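Long-range contacts in aminotransferase, class III (Thermomicrobium roseum, PDB 6IO1), which probably transfers amino groups between substrates as a thermostable (S)-enantioselective omega-transaminase that uses pyridoxal 5'-phosphate as cofactor: residues B[153-158]-B[225-230]; B[259-264]-B[283-288]. All coordinates share one frame; numbering follows the deposited sequence.

Contact 1: B[153-158]-B[225-230]; sequences AYHGIA and IGEPVQ. With PMP (4'-deoxy-4'-aminopyridoxal-5'-phosphate), chain C.
H155 lays its imidazole against the end of strand 221-226. I225 CG1 sits over one face of the ring, 4.0 Å from the H155 centroid, a CH-pi contact. The two side chains run past each other in opposite directions. G226 is met at the ring edge, with H155 CE1 3.7 Å from G226 CA. CG of H155 stands anti to its carbonyl carbon (chi1 -56°), which turns the ring toward this strand. At the ring's rim, the oxygen of water 1 donates to I225 O at 2.7 Å and has a weak bond with H155 NE2. H155 ND1 is hydrogen-bonded to D260 OD2.

E227 ties the same loop down by its carboxylate. Y154 N donates to E227 OE2 at 3.1 Å and almost straight (174°), but from 38° above the carboxylate plane. E227 OE1 accepts from G231 N and lies 3.5 Å from PMP C2A. With an alanine here, Y154 N and G231 N would probably lose their shared carboxylate, and the loop beside the cofactor would be freer to shift. Beyond it, Q230 NE2 comes within 3.8 Å of A153 CB and is hydrogen-bonded to R151 O.

All the touching residues are buried. Y154, H155, G156 and E227 line the PMP pocket, at strand ends and loops beside the mostly parallel sheet that holds strands 146-150 and 221-226, the usual cofactor site of class-III aminotransferases.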
ATOM      1  N   ALA B 153     -15.327   9.537   9.579  1.00 24.08           N
ATOM      2  CA  ALA B 153     -14.251   8.567   9.714  1.00 25.09           C
ATOM      3  C   ALA B 153     -13.365   8.582   8.476  1.00 24.32           C
ATOM      4  O   ALA B 153     -13.838   8.810   7.359  1.00 25.03           O
ATOM      5  CB  ALA B 153     -14.815   7.165   9.932  1.00 23.91           C
ATOM      6  N   TYR B 154     -12.069   8.353   8.680  1.00 24.06           N
ATOM      7  CA  TYR B 154     -11.109   8.246   7.585  1.00 24.69           C
ATOM      8  C   TYR B 154     -10.251   7.009   7.809  1.00 22.91           C
ATOM      9  O   TYR B 154      -9.498   6.941   8.785  1.00 22.47           O
ATOM     10  CB  TYR B 154     -10.238   9.495   7.470  1.00 24.87           C
ATOM     11  CG  TYR B 154      -9.334   9.453   6.260  1.00 27.67           C
ATOM     12  CD1 TYR B 154      -9.804   9.823   5.007  1.00 28.88           C
ATOM     13  CD2 TYR B 154      -8.019   9.022   6.365  1.00 28.34           C
ATOM     14  CE1 TYR B 154      -8.985   9.774   3.895  1.00 30.24           C
ATOM     15  CE2 TYR B 154      -7.195   8.972   5.260  1.00 28.83           C
ATOM     16  CZ  TYR B 154      -7.681   9.350   4.028  1.00 30.12           C
ATOM     17  OH  TYR B 154      -6.859   9.300   2.927  1.00 30.47           O
ATOM     18  N   HIS B 155     -10.368   6.033   6.909  1.00 24.11           N
ATOM     19  CA  HIS B 155      -9.640   4.776   7.022  1.00 22.66           C
ATOM     20  C   HIS B 155      -8.786   4.473   5.795  1.00 24.03           C
ATOM     21  O   HIS B 155      -8.264   3.358   5.678  1.00 20.34           O
ATOM     22  CB  HIS B 155     -10.621   3.625   7.270  1.00 22.05           C
ATOM     23  CG  HIS B 155     -11.500   3.825   8.464  1.00 21.67           C
ATOM     24  ND1 HIS B 155     -11.028   3.749   9.757  1.00 18.85           N
ATOM     25  CD2 HIS B 155     -12.821   4.099   8.562  1.00 22.75           C
ATOM     26  CE1 HIS B 155     -12.022   3.966  10.599  1.00 18.85           C
ATOM     27  NE2 HIS B 155     -13.121   4.182   9.899  1.00 19.41           N
ATOM     28  N   GLY B 156      -8.617   5.429   4.896  1.00 24.97           N
ATOM     29  CA  GLY B 156      -7.898   5.225   3.654  1.00 25.81           C
ATOM     30  C   GLY B 156      -8.789   5.470   2.449  1.00 27.02           C
ATOM     31  O   GLY B 156     -10.013   5.523   2.541  1.00 27.82           O
ATOM     32  N   ILE B 157      -8.137   5.606   1.296  1.00 28.03           N
ATOM     33  CA  ILE B 157      -8.857   5.935   0.074  1.00 29.20           C
ATOM     34  C   ILE B 157      -8.720   4.841  -0.984  1.00 28.70           C
ATOM     35  O   ILE B 157      -9.014   5.069  -2.152  1.00 26.85           O
ATOM     36  CB  ILE B 157      -8.406   7.302  -0.477  1.00 26.02           C
ATOM     37  CG1 ILE B 157      -6.894   7.491  -0.316  1.00 23.16           C
ATOM     38  CG2 ILE B 157      -9.138   8.428   0.225  1.00 28.70           C
ATOM     39  CD1 ILE B 157      -6.046   6.703  -1.293  1.00 24.00           C
ATOM     40  N   ALA B 158      -8.283   3.649  -0.591  1.00 27.30           N
ATOM     41  CA  ALA B 158      -8.198   2.518  -1.503  1.00 31.19           C
ATOM     42  C   ALA B 158      -9.102   1.389  -1.032  1.00 31.78           C
ATOM     43  O   ALA B 158      -9.185   1.106   0.169  1.00 34.30           O
ATOM     44  CB  ALA B 158      -6.773   1.997  -1.628  1.00 30.47           C
ATOM     45  N   ILE B 225     -15.687  -0.704  12.359  1.00 15.12           N
ATOM     46  CA  ILE B 225     -14.348  -0.138  12.241  1.00 13.70           C
ATOM     47  C   ILE B 225     -14.398   1.330  12.642  1.00 12.57           C
ATOM     48  O   ILE B 225     -15.305   2.064  12.230  1.00 17.48           O
ATOM     49  CB  ILE B 225     -13.774  -0.313  10.820  1.00 14.65           C
ATOM     50  CG1 ILE B 225     -12.337   0.211  10.758  1.00 13.89           C
ATOM     51  CG2 ILE B 225     -14.656   0.364   9.776  1.00 13.88           C
ATOM     52  CD1 ILE B 225     -11.569  -0.258   9.543  1.00 17.03           C
ATOM     53  N   GLY B 226     -13.448   1.745  13.475  1.00 13.75           N
ATOM     54  CA  GLY B 226     -13.387   3.128  13.904  1.00 14.06           C
ATOM     55  C   GLY B 226     -12.054   3.461  14.530  1.00 12.83           C
ATOM     56  O   GLY B 226     -11.334   2.585  15.020  1.00 14.08           O
ATOM     57  N   GLU B 227     -11.732   4.750  14.507  1.00 14.18           N
ATOM     58  CA  GLU B 227     -10.567   5.312  15.177  1.00 15.31           C
ATOM     59  C   GLU B 227     -10.930   5.687  16.611  1.00 15.94           C
ATOM     60  O   GLU B 227     -12.044   6.157  16.861  1.00 17.40           O
ATOM     61  CB  GLU B 227     -10.063   6.551  14.444  1.00 17.57           C
ATOM     62  CG  GLU B 227      -9.889   6.378  12.942  1.00 18.15           C
ATOM     63  CD  GLU B 227     -10.089   7.677  12.179  1.00 19.86           C
ATOM     64  OE1 GLU B 227      -9.150   8.499  12.142  1.00 21.48           O
ATOM     65  OE2 GLU B 227     -11.187   7.875  11.615  1.00 21.01           O
ATOM     66  N   PRO B 228     -10.030   5.476  17.577  1.00 15.47           N
ATOM     67  CA  PRO B 228     -10.331   5.937  18.945  1.00 17.32           C
ATOM     68  C   PRO B 228     -10.609   7.427  18.992  1.00 16.79           C
ATOM     69  O   PRO B 228     -11.592   7.864  19.605  1.00 20.21           O
ATOM     70  CB  PRO B 228      -9.067   5.552  19.729  1.00 17.87           C
ATOM     71  CG  PRO B 228      -8.433   4.462  18.929  1.00 17.44           C
ATOM     72  CD  PRO B 228      -8.739   4.774  17.495  1.00 16.89           C
ATOM     73  N   VAL B 229      -9.761   8.223  18.348  1.00 16.94           N
ATOM     74  CA  VAL B 229     -10.029   9.626  18.069  1.00 17.92           C
ATOM     75  C   VAL B 229      -9.939   9.807  16.562  1.00 20.55           C
ATOM     76  O   VAL B 229      -8.885   9.550  15.966  1.00 18.82           O
ATOM     77  CB  VAL B 229      -9.044  10.557  18.793  1.00 21.37           C
ATOM     78  CG1 VAL B 229      -9.290  12.004  18.392  1.00 19.43           C
ATOM     79  CG2 VAL B 229      -9.159  10.387  20.298  1.00 18.83           C
ATOM     80  N   GLN B 230     -11.040  10.231  15.945  1.00 20.47           N
ATOM     81  CA  GLN B 230     -11.033  10.464  14.507  1.00 20.39           C
ATOM     82  C   GLN B 230     -10.045  11.575  14.187  1.00 21.27           C
ATOM     83  O   GLN B 230     -10.060  12.630  14.823  1.00 23.56           O
ATOM     84  CB  GLN B 230     -12.436  10.829  14.022  1.00 19.94           C
ATOM     85  CG  GLN B 230     -13.425   9.672  14.073  1.00 20.84           C
ATOM     86  CD  GLN B 230     -14.861  10.113  13.875  1.00 21.82           C
ATOM     87  OE1 GLN B 230     -15.374  10.954  14.614  1.00 22.29           O
ATOM     88  NE2 GLN B 230     -15.522   9.543  12.873  1.00 23.01           N
TER
HETATM   89  N1  PMP C 701      -6.239   5.088   8.619  1.00 22.95           N
HETATM   90  C2  PMP C 701      -6.195   6.278   9.218  1.00 24.34           C
HETATM   91  C2A PMP C 701      -6.743   6.410  10.605  1.00 22.32           C
HETATM   92  C3  PMP C 701      -5.647   7.387   8.562  1.00 27.63           C
HETATM   93  O3  PMP C 701      -5.615   8.592   9.200  1.00 29.66           O
HETATM   94  C4  PMP C 701      -5.139   7.246   7.267  1.00 26.30           C
HETATM   95  C4A PMP C 701      -4.544   8.427   6.540  1.00 30.35           C
HETATM   96  N4A PMP C 701      -3.950   9.408   7.454  1.00 29.03           N
HETATM   97  C5  PMP C 701      -5.194   5.986   6.655  1.00 26.04           C
HETATM   98  C6  PMP C 701      -5.754   4.947   7.376  1.00 22.90           C
HETATM   99  C5A PMP C 701      -4.669   5.773   5.268  1.00 26.23           C
HETATM  100  O4P PMP C 701      -3.252   5.417   5.303  1.00 29.08           O
HETATM  101  P   PMP C 701      -2.387   5.257   3.948  1.00 26.56           P
HETATM  102  O1P PMP C 701      -0.993   4.862   4.394  1.00 23.74           O
HETATM  103  O2P PMP C 701      -3.077   4.179   3.137  1.00 19.81           O
HETATM  104  O3P PMP C 701      -2.429   6.616   3.276  1.00 26.07           O
HETATM  105  O   HOH W   1     -15.654   4.707  11.980  1.00 19.38           O

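Contact 2: B[259-264]-B[283-288]; sequences LDEVIT and DIVTFA. With PMP (4'-deoxy-4'-aminopyridoxal-5'-phosphate), chain C.
Strands 256-260 and 284-287 are the two parallel strands of a beta-alpha-beta unit with helix 274-278 between them, and L259 and D260 pair here with V285 and T286. L259 N donates to I284 O at 2.9 Å, and L259 O accepts from T286 N at 3.0 Å. A third bond, E261 N to T286 O at 2.8 Å, is more bent (141°). Water 2 then bridges E261 O and A288 N.

D260 and T286 point to the same face of the sheet. Their side chains cross at a slant, with T286 OG1 3.3 Å from D260 CA; this hydroxyl is hydrogen-bonded to N125. E261 CG packs on V285 CG2. The E261 carboxylate goes on to G274 N and M275 N at the start of helix 274-278. V262 lays CG1 against A288 CB at 3.8 Å and brings its CB to 3.6 Å from PMP N1.

With CG of D260 anti to the backbone N (chi1 -178°), the carboxylate reaches forward to the cofactor. D260 OD1 accepts from V262 N at 3.0 Å, an Asx turn that fixes its rotation. D260 OD2 lies 3.1 Å from PMP N1 and is also hydrogen-bonded to H155 and N125. As in related fold type I enzymes, a carboxylate beside the pyridine nitrogen would be expected to favour its protonated form, and so the electron-sink role of the cofactor ring.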
ATOM      1  N   LEU B 259     -10.306  -1.675  15.533  1.00 13.83           N
ATOM      2  CA  LEU B 259      -9.840  -0.387  16.027  1.00 13.46           C
ATOM      3  C   LEU B 259      -8.722   0.114  15.122  1.00 11.14           C
ATOM      4  O   LEU B 259      -7.695  -0.555  14.967  1.00 13.62           O
ATOM      5  CB  LEU B 259      -9.360  -0.488  17.473  1.00 15.24           C
ATOM      6  CG  LEU B 259      -9.502   0.810  18.269  1.00 17.48           C
ATOM      7  CD1 LEU B 259     -10.965   1.218  18.378  1.00 16.51           C
ATOM      8  CD2 LEU B 259      -8.876   0.670  19.643  1.00 24.17           C
ATOM      9  N   ASP B 260      -8.926   1.291  14.535  1.00 14.42           N
ATOM     10  CA  ASP B 260      -7.967   1.889  13.609  1.00 13.65           C
ATOM     11  C   ASP B 260      -7.031   2.771  14.424  1.00 13.50           C
ATOM     12  O   ASP B 260      -7.371   3.903  14.774  1.00 15.83           O
ATOM     13  CB  ASP B 260      -8.701   2.674  12.524  1.00 15.62           C
ATOM     14  CG  ASP B 260      -7.765   3.279  11.486  1.00 16.73           C
ATOM     15  OD1 ASP B 260      -6.556   3.421  11.752  1.00 17.58           O
ATOM     16  OD2 ASP B 260      -8.252   3.616  10.388  1.00 18.27           O
ATOM     17  N   GLU B 261      -5.838   2.254  14.715  1.00 13.21           N
ATOM     18  CA  GLU B 261      -4.830   2.975  15.481  1.00 13.80           C
ATOM     19  C   GLU B 261      -3.729   3.547  14.596  1.00 13.39           C
ATOM     20  O   GLU B 261      -2.607   3.754  15.070  1.00 15.24           O
ATOM     21  CB  GLU B 261      -4.229   2.063  16.551  1.00 16.06           C
ATOM     22  CG  GLU B 261      -5.212   1.636  17.630  1.00 16.29           C
ATOM     23  CD  GLU B 261      -4.956   2.319  18.958  1.00 18.47           C
ATOM     24  OE1 GLU B 261      -4.254   3.352  18.973  1.00 18.43           O
ATOM     25  OE2 GLU B 261      -5.454   1.821  19.990  1.00 20.67           O
ATOM     26  N   VAL B 262      -4.024   3.788  13.316  1.00 14.91           N
ATOM     27  CA  VAL B 262      -3.004   4.273  12.387  1.00 13.98           C
ATOM     28  C   VAL B 262      -2.435   5.607  12.857  1.00 14.26           C
ATOM     29  O   VAL B 262      -1.219   5.831  12.806  1.00 14.43           O
ATOM     30  CB  VAL B 262      -3.585   4.365  10.962  1.00 16.44           C
ATOM     31  CG1 VAL B 262      -2.697   5.215  10.070  1.00 17.93           C
ATOM     32  CG2 VAL B 262      -3.751   2.971  10.371  1.00 13.99           C
ATOM     33  N   ILE B 263      -3.293   6.504  13.334  1.00 13.37           N
ATOM     34  CA  ILE B 263      -2.836   7.797  13.840  1.00 15.12           C
ATOM     35  C   ILE B 263      -2.576   7.747  15.339  1.00 14.16           C
ATOM     36  O   ILE B 263      -1.510   8.156  15.810  1.00 13.85           O
ATOM     37  CB  ILE B 263      -3.863   8.899  13.497  1.00 15.71           C
ATOM     38  CG1 ILE B 263      -3.879   9.186  11.997  1.00 18.31           C
ATOM     39  CG2 ILE B 263      -3.559  10.167  14.278  1.00 16.15           C
ATOM     40  CD1 ILE B 263      -4.790  10.335  11.619  1.00 18.83           C
ATOM     41  N   THR B 264      -3.546   7.245  16.107  1.00 15.38           N
ATOM     42  CA  THR B 264      -3.433   7.255  17.561  1.00 15.80           C
ATOM     43  C   THR B 264      -2.315   6.349  18.059  1.00 15.34           C
ATOM     44  O   THR B 264      -1.776   6.577  19.148  1.00 18.25           O
ATOM     45  CB  THR B 264      -4.760   6.834  18.193  1.00 16.11           C
ATOM     46  OG1 THR B 264      -5.118   5.526  17.729  1.00 14.95           O
ATOM     47  CG2 THR B 264      -5.860   7.816  17.822  1.00 16.80           C
ATOM     48  N   ASP B 283     -11.035  -6.855  18.675  1.00 14.74           N
ATOM     49  CA  ASP B 283     -10.694  -8.137  18.074  1.00 15.92           C
ATOM     50  C   ASP B 283      -9.615  -7.971  17.015  1.00 13.63           C
ATOM     51  O   ASP B 283      -8.780  -8.865  16.832  1.00 15.05           O
ATOM     52  CB  ASP B 283     -11.941  -8.784  17.472  1.00 15.79           C
ATOM     53  CG  ASP B 283     -13.104  -8.822  18.445  1.00 19.89           C
ATOM     54  OD1 ASP B 283     -13.060  -9.629  19.397  1.00 23.00           O
ATOM     55  OD2 ASP B 283     -14.061  -8.042  18.259  1.00 18.34           O
ATOM     56  N   ILE B 284      -9.620  -6.841  16.311  1.00 15.32           N
ATOM     57  CA  ILE B 284      -8.641  -6.536  15.276  1.00 14.55           C
ATOM     58  C   ILE B 284      -8.181  -5.096  15.463  1.00 13.46           C
ATOM     59  O   ILE B 284      -8.987  -4.210  15.766  1.00 14.79           O
ATOM     60  CB  ILE B 284      -9.220  -6.742  13.860  1.00 14.91           C
ATOM     61  CG1 ILE B 284      -9.726  -8.173  13.681  1.00 15.60           C
ATOM     62  CG2 ILE B 284      -8.183  -6.421  12.800  1.00 15.03           C
ATOM     63  CD1 ILE B 284     -10.507  -8.388  12.404  1.00 15.51           C
ATOM     64  N   VAL B 285      -6.883  -4.868  15.290  1.00 10.81           N
ATOM     65  CA  VAL B 285      -6.295  -3.539  15.361  1.00 11.11           C
ATOM     66  C   VAL B 285      -5.474  -3.308  14.100  1.00 11.60           C
ATOM     67  O   VAL B 285      -4.815  -4.226  13.602  1.00 13.12           O
ATOM     68  CB  VAL B 285      -5.427  -3.357  16.625  1.00 11.13           C
ATOM     69  CG1 VAL B 285      -4.276  -4.358  16.650  1.00 11.69           C
ATOM     70  CG2 VAL B 285      -4.901  -1.943  16.687  1.00 12.76           C
ATOM     71  N   THR B 286      -5.544  -2.097  13.562  1.00 12.55           N
ATOM     72  CA  THR B 286      -4.751  -1.711  12.404  1.00 12.64           C
ATOM     73  C   THR B 286      -3.821  -0.575  12.796  1.00 12.04           C
ATOM     74  O   THR B 286      -4.205   0.315  13.563  1.00 14.25           O
ATOM     75  CB  THR B 286      -5.635  -1.281  11.231  1.00 11.67           C
ATOM     76  OG1 THR B 286      -6.363  -0.099  11.585  1.00 13.38           O
ATOM     77  CG2 THR B 286      -6.613  -2.384  10.877  1.00 13.78           C
ATOM     78  N   PHE B 287      -2.600  -0.603  12.272  1.00 12.43           N
ATOM     79  CA  PHE B 287      -1.612   0.399  12.636  1.00 13.78           C
ATOM     80  C   PHE B 287      -0.756   0.740  11.428  1.00 15.26           C
ATOM     81  O   PHE B 287      -0.653  -0.030  10.472  1.00 13.85           O
ATOM     82  CB  PHE B 287      -0.726  -0.069  13.802  1.00 12.68           C
ATOM     83  CG  PHE B 287      -0.187  -1.463  13.639  1.00 13.68           C
ATOM     84  CD1 PHE B 287      -0.927  -2.558  14.054  1.00 13.30           C
ATOM     85  CD2 PHE B 287       1.065  -1.677  13.088  1.00 12.87           C
ATOM     86  CE1 PHE B 287      -0.435  -3.840  13.913  1.00 12.41           C
ATOM     87  CE2 PHE B 287       1.564  -2.959  12.946  1.00 13.30           C
ATOM     88  CZ  PHE B 287       0.813  -4.041  13.359  1.00 14.44           C
ATOM     89  N   ALA B 288      -0.137   1.916  11.498  1.00 15.46           N
ATOM     90  CA  ALA B 288       0.749   2.427  10.460  1.00 16.44           C
ATOM     91  C   ALA B 288       1.434   3.675  10.993  1.00 17.23           C
ATOM     92  O   ALA B 288       1.439   3.908  12.206  1.00 24.96           O
ATOM     93  CB  ALA B 288      -0.020   2.737   9.174  1.00 15.53           C
TER
HETATM   94  N1  PMP C 701      -6.239   5.088   8.619  1.00 22.95           N
HETATM   95  C2  PMP C 701      -6.195   6.278   9.218  1.00 24.34           C
HETATM   96  C2A PMP C 701      -6.743   6.410  10.605  1.00 22.32           C
HETATM   97  C3  PMP C 701      -5.647   7.387   8.562  1.00 27.63           C
HETATM   98  O3  PMP C 701      -5.615   8.592   9.200  1.00 29.66           O
HETATM   99  C4  PMP C 701      -5.139   7.246   7.267  1.00 26.30           C
HETATM  100  C4A PMP C 701      -4.544   8.427   6.540  1.00 30.35           C
HETATM  101  N4A PMP C 701      -3.950   9.408   7.454  1.00 29.03           N
HETATM  102  C5  PMP C 701      -5.194   5.986   6.655  1.00 26.04           C
HETATM  103  C6  PMP C 701      -5.754   4.947   7.376  1.00 22.90           C
HETATM  104  C5A PMP C 701      -4.669   5.773   5.268  1.00 26.23           C
HETATM  105  O4P PMP C 701      -3.252   5.417   5.303  1.00 29.08           O
HETATM  106  P   PMP C 701      -2.387   5.257   3.948  1.00 26.56           P
HETATM  107  O1P PMP C 701      -0.993   4.862   4.394  1.00 23.74           O
HETATM  108  O2P PMP C 701      -3.077   4.179   3.137  1.00 19.81           O
HETATM  109  O3P PMP C 701      -2.429   6.616   3.276  1.00 26.07           O
HETATM  110  O   HOH W   2      -0.102   3.098  14.105  1.00 17.58           O

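In the fold
The centres of contacts 1 and 2 are about 9 Å apart, and both are buried near the centre of the folded chain. They come in series: contact 1 closes at residue 230 before contact 2 opens at 259, with helix 242-253 in between. Both reach the same seven-stranded mixed sheet, where strands 221-226 and 256-260 are neighbours. The two are joined directly, by a probable hydrogen bond from D260 N to G226 O and by a second link through the histidine of contact 1. Both touch PMP, so these strand ends and the loop 153-158 line part of one cofactor pocket. T323 N of the second subunit also bonds PMP, so the site draws on both chains.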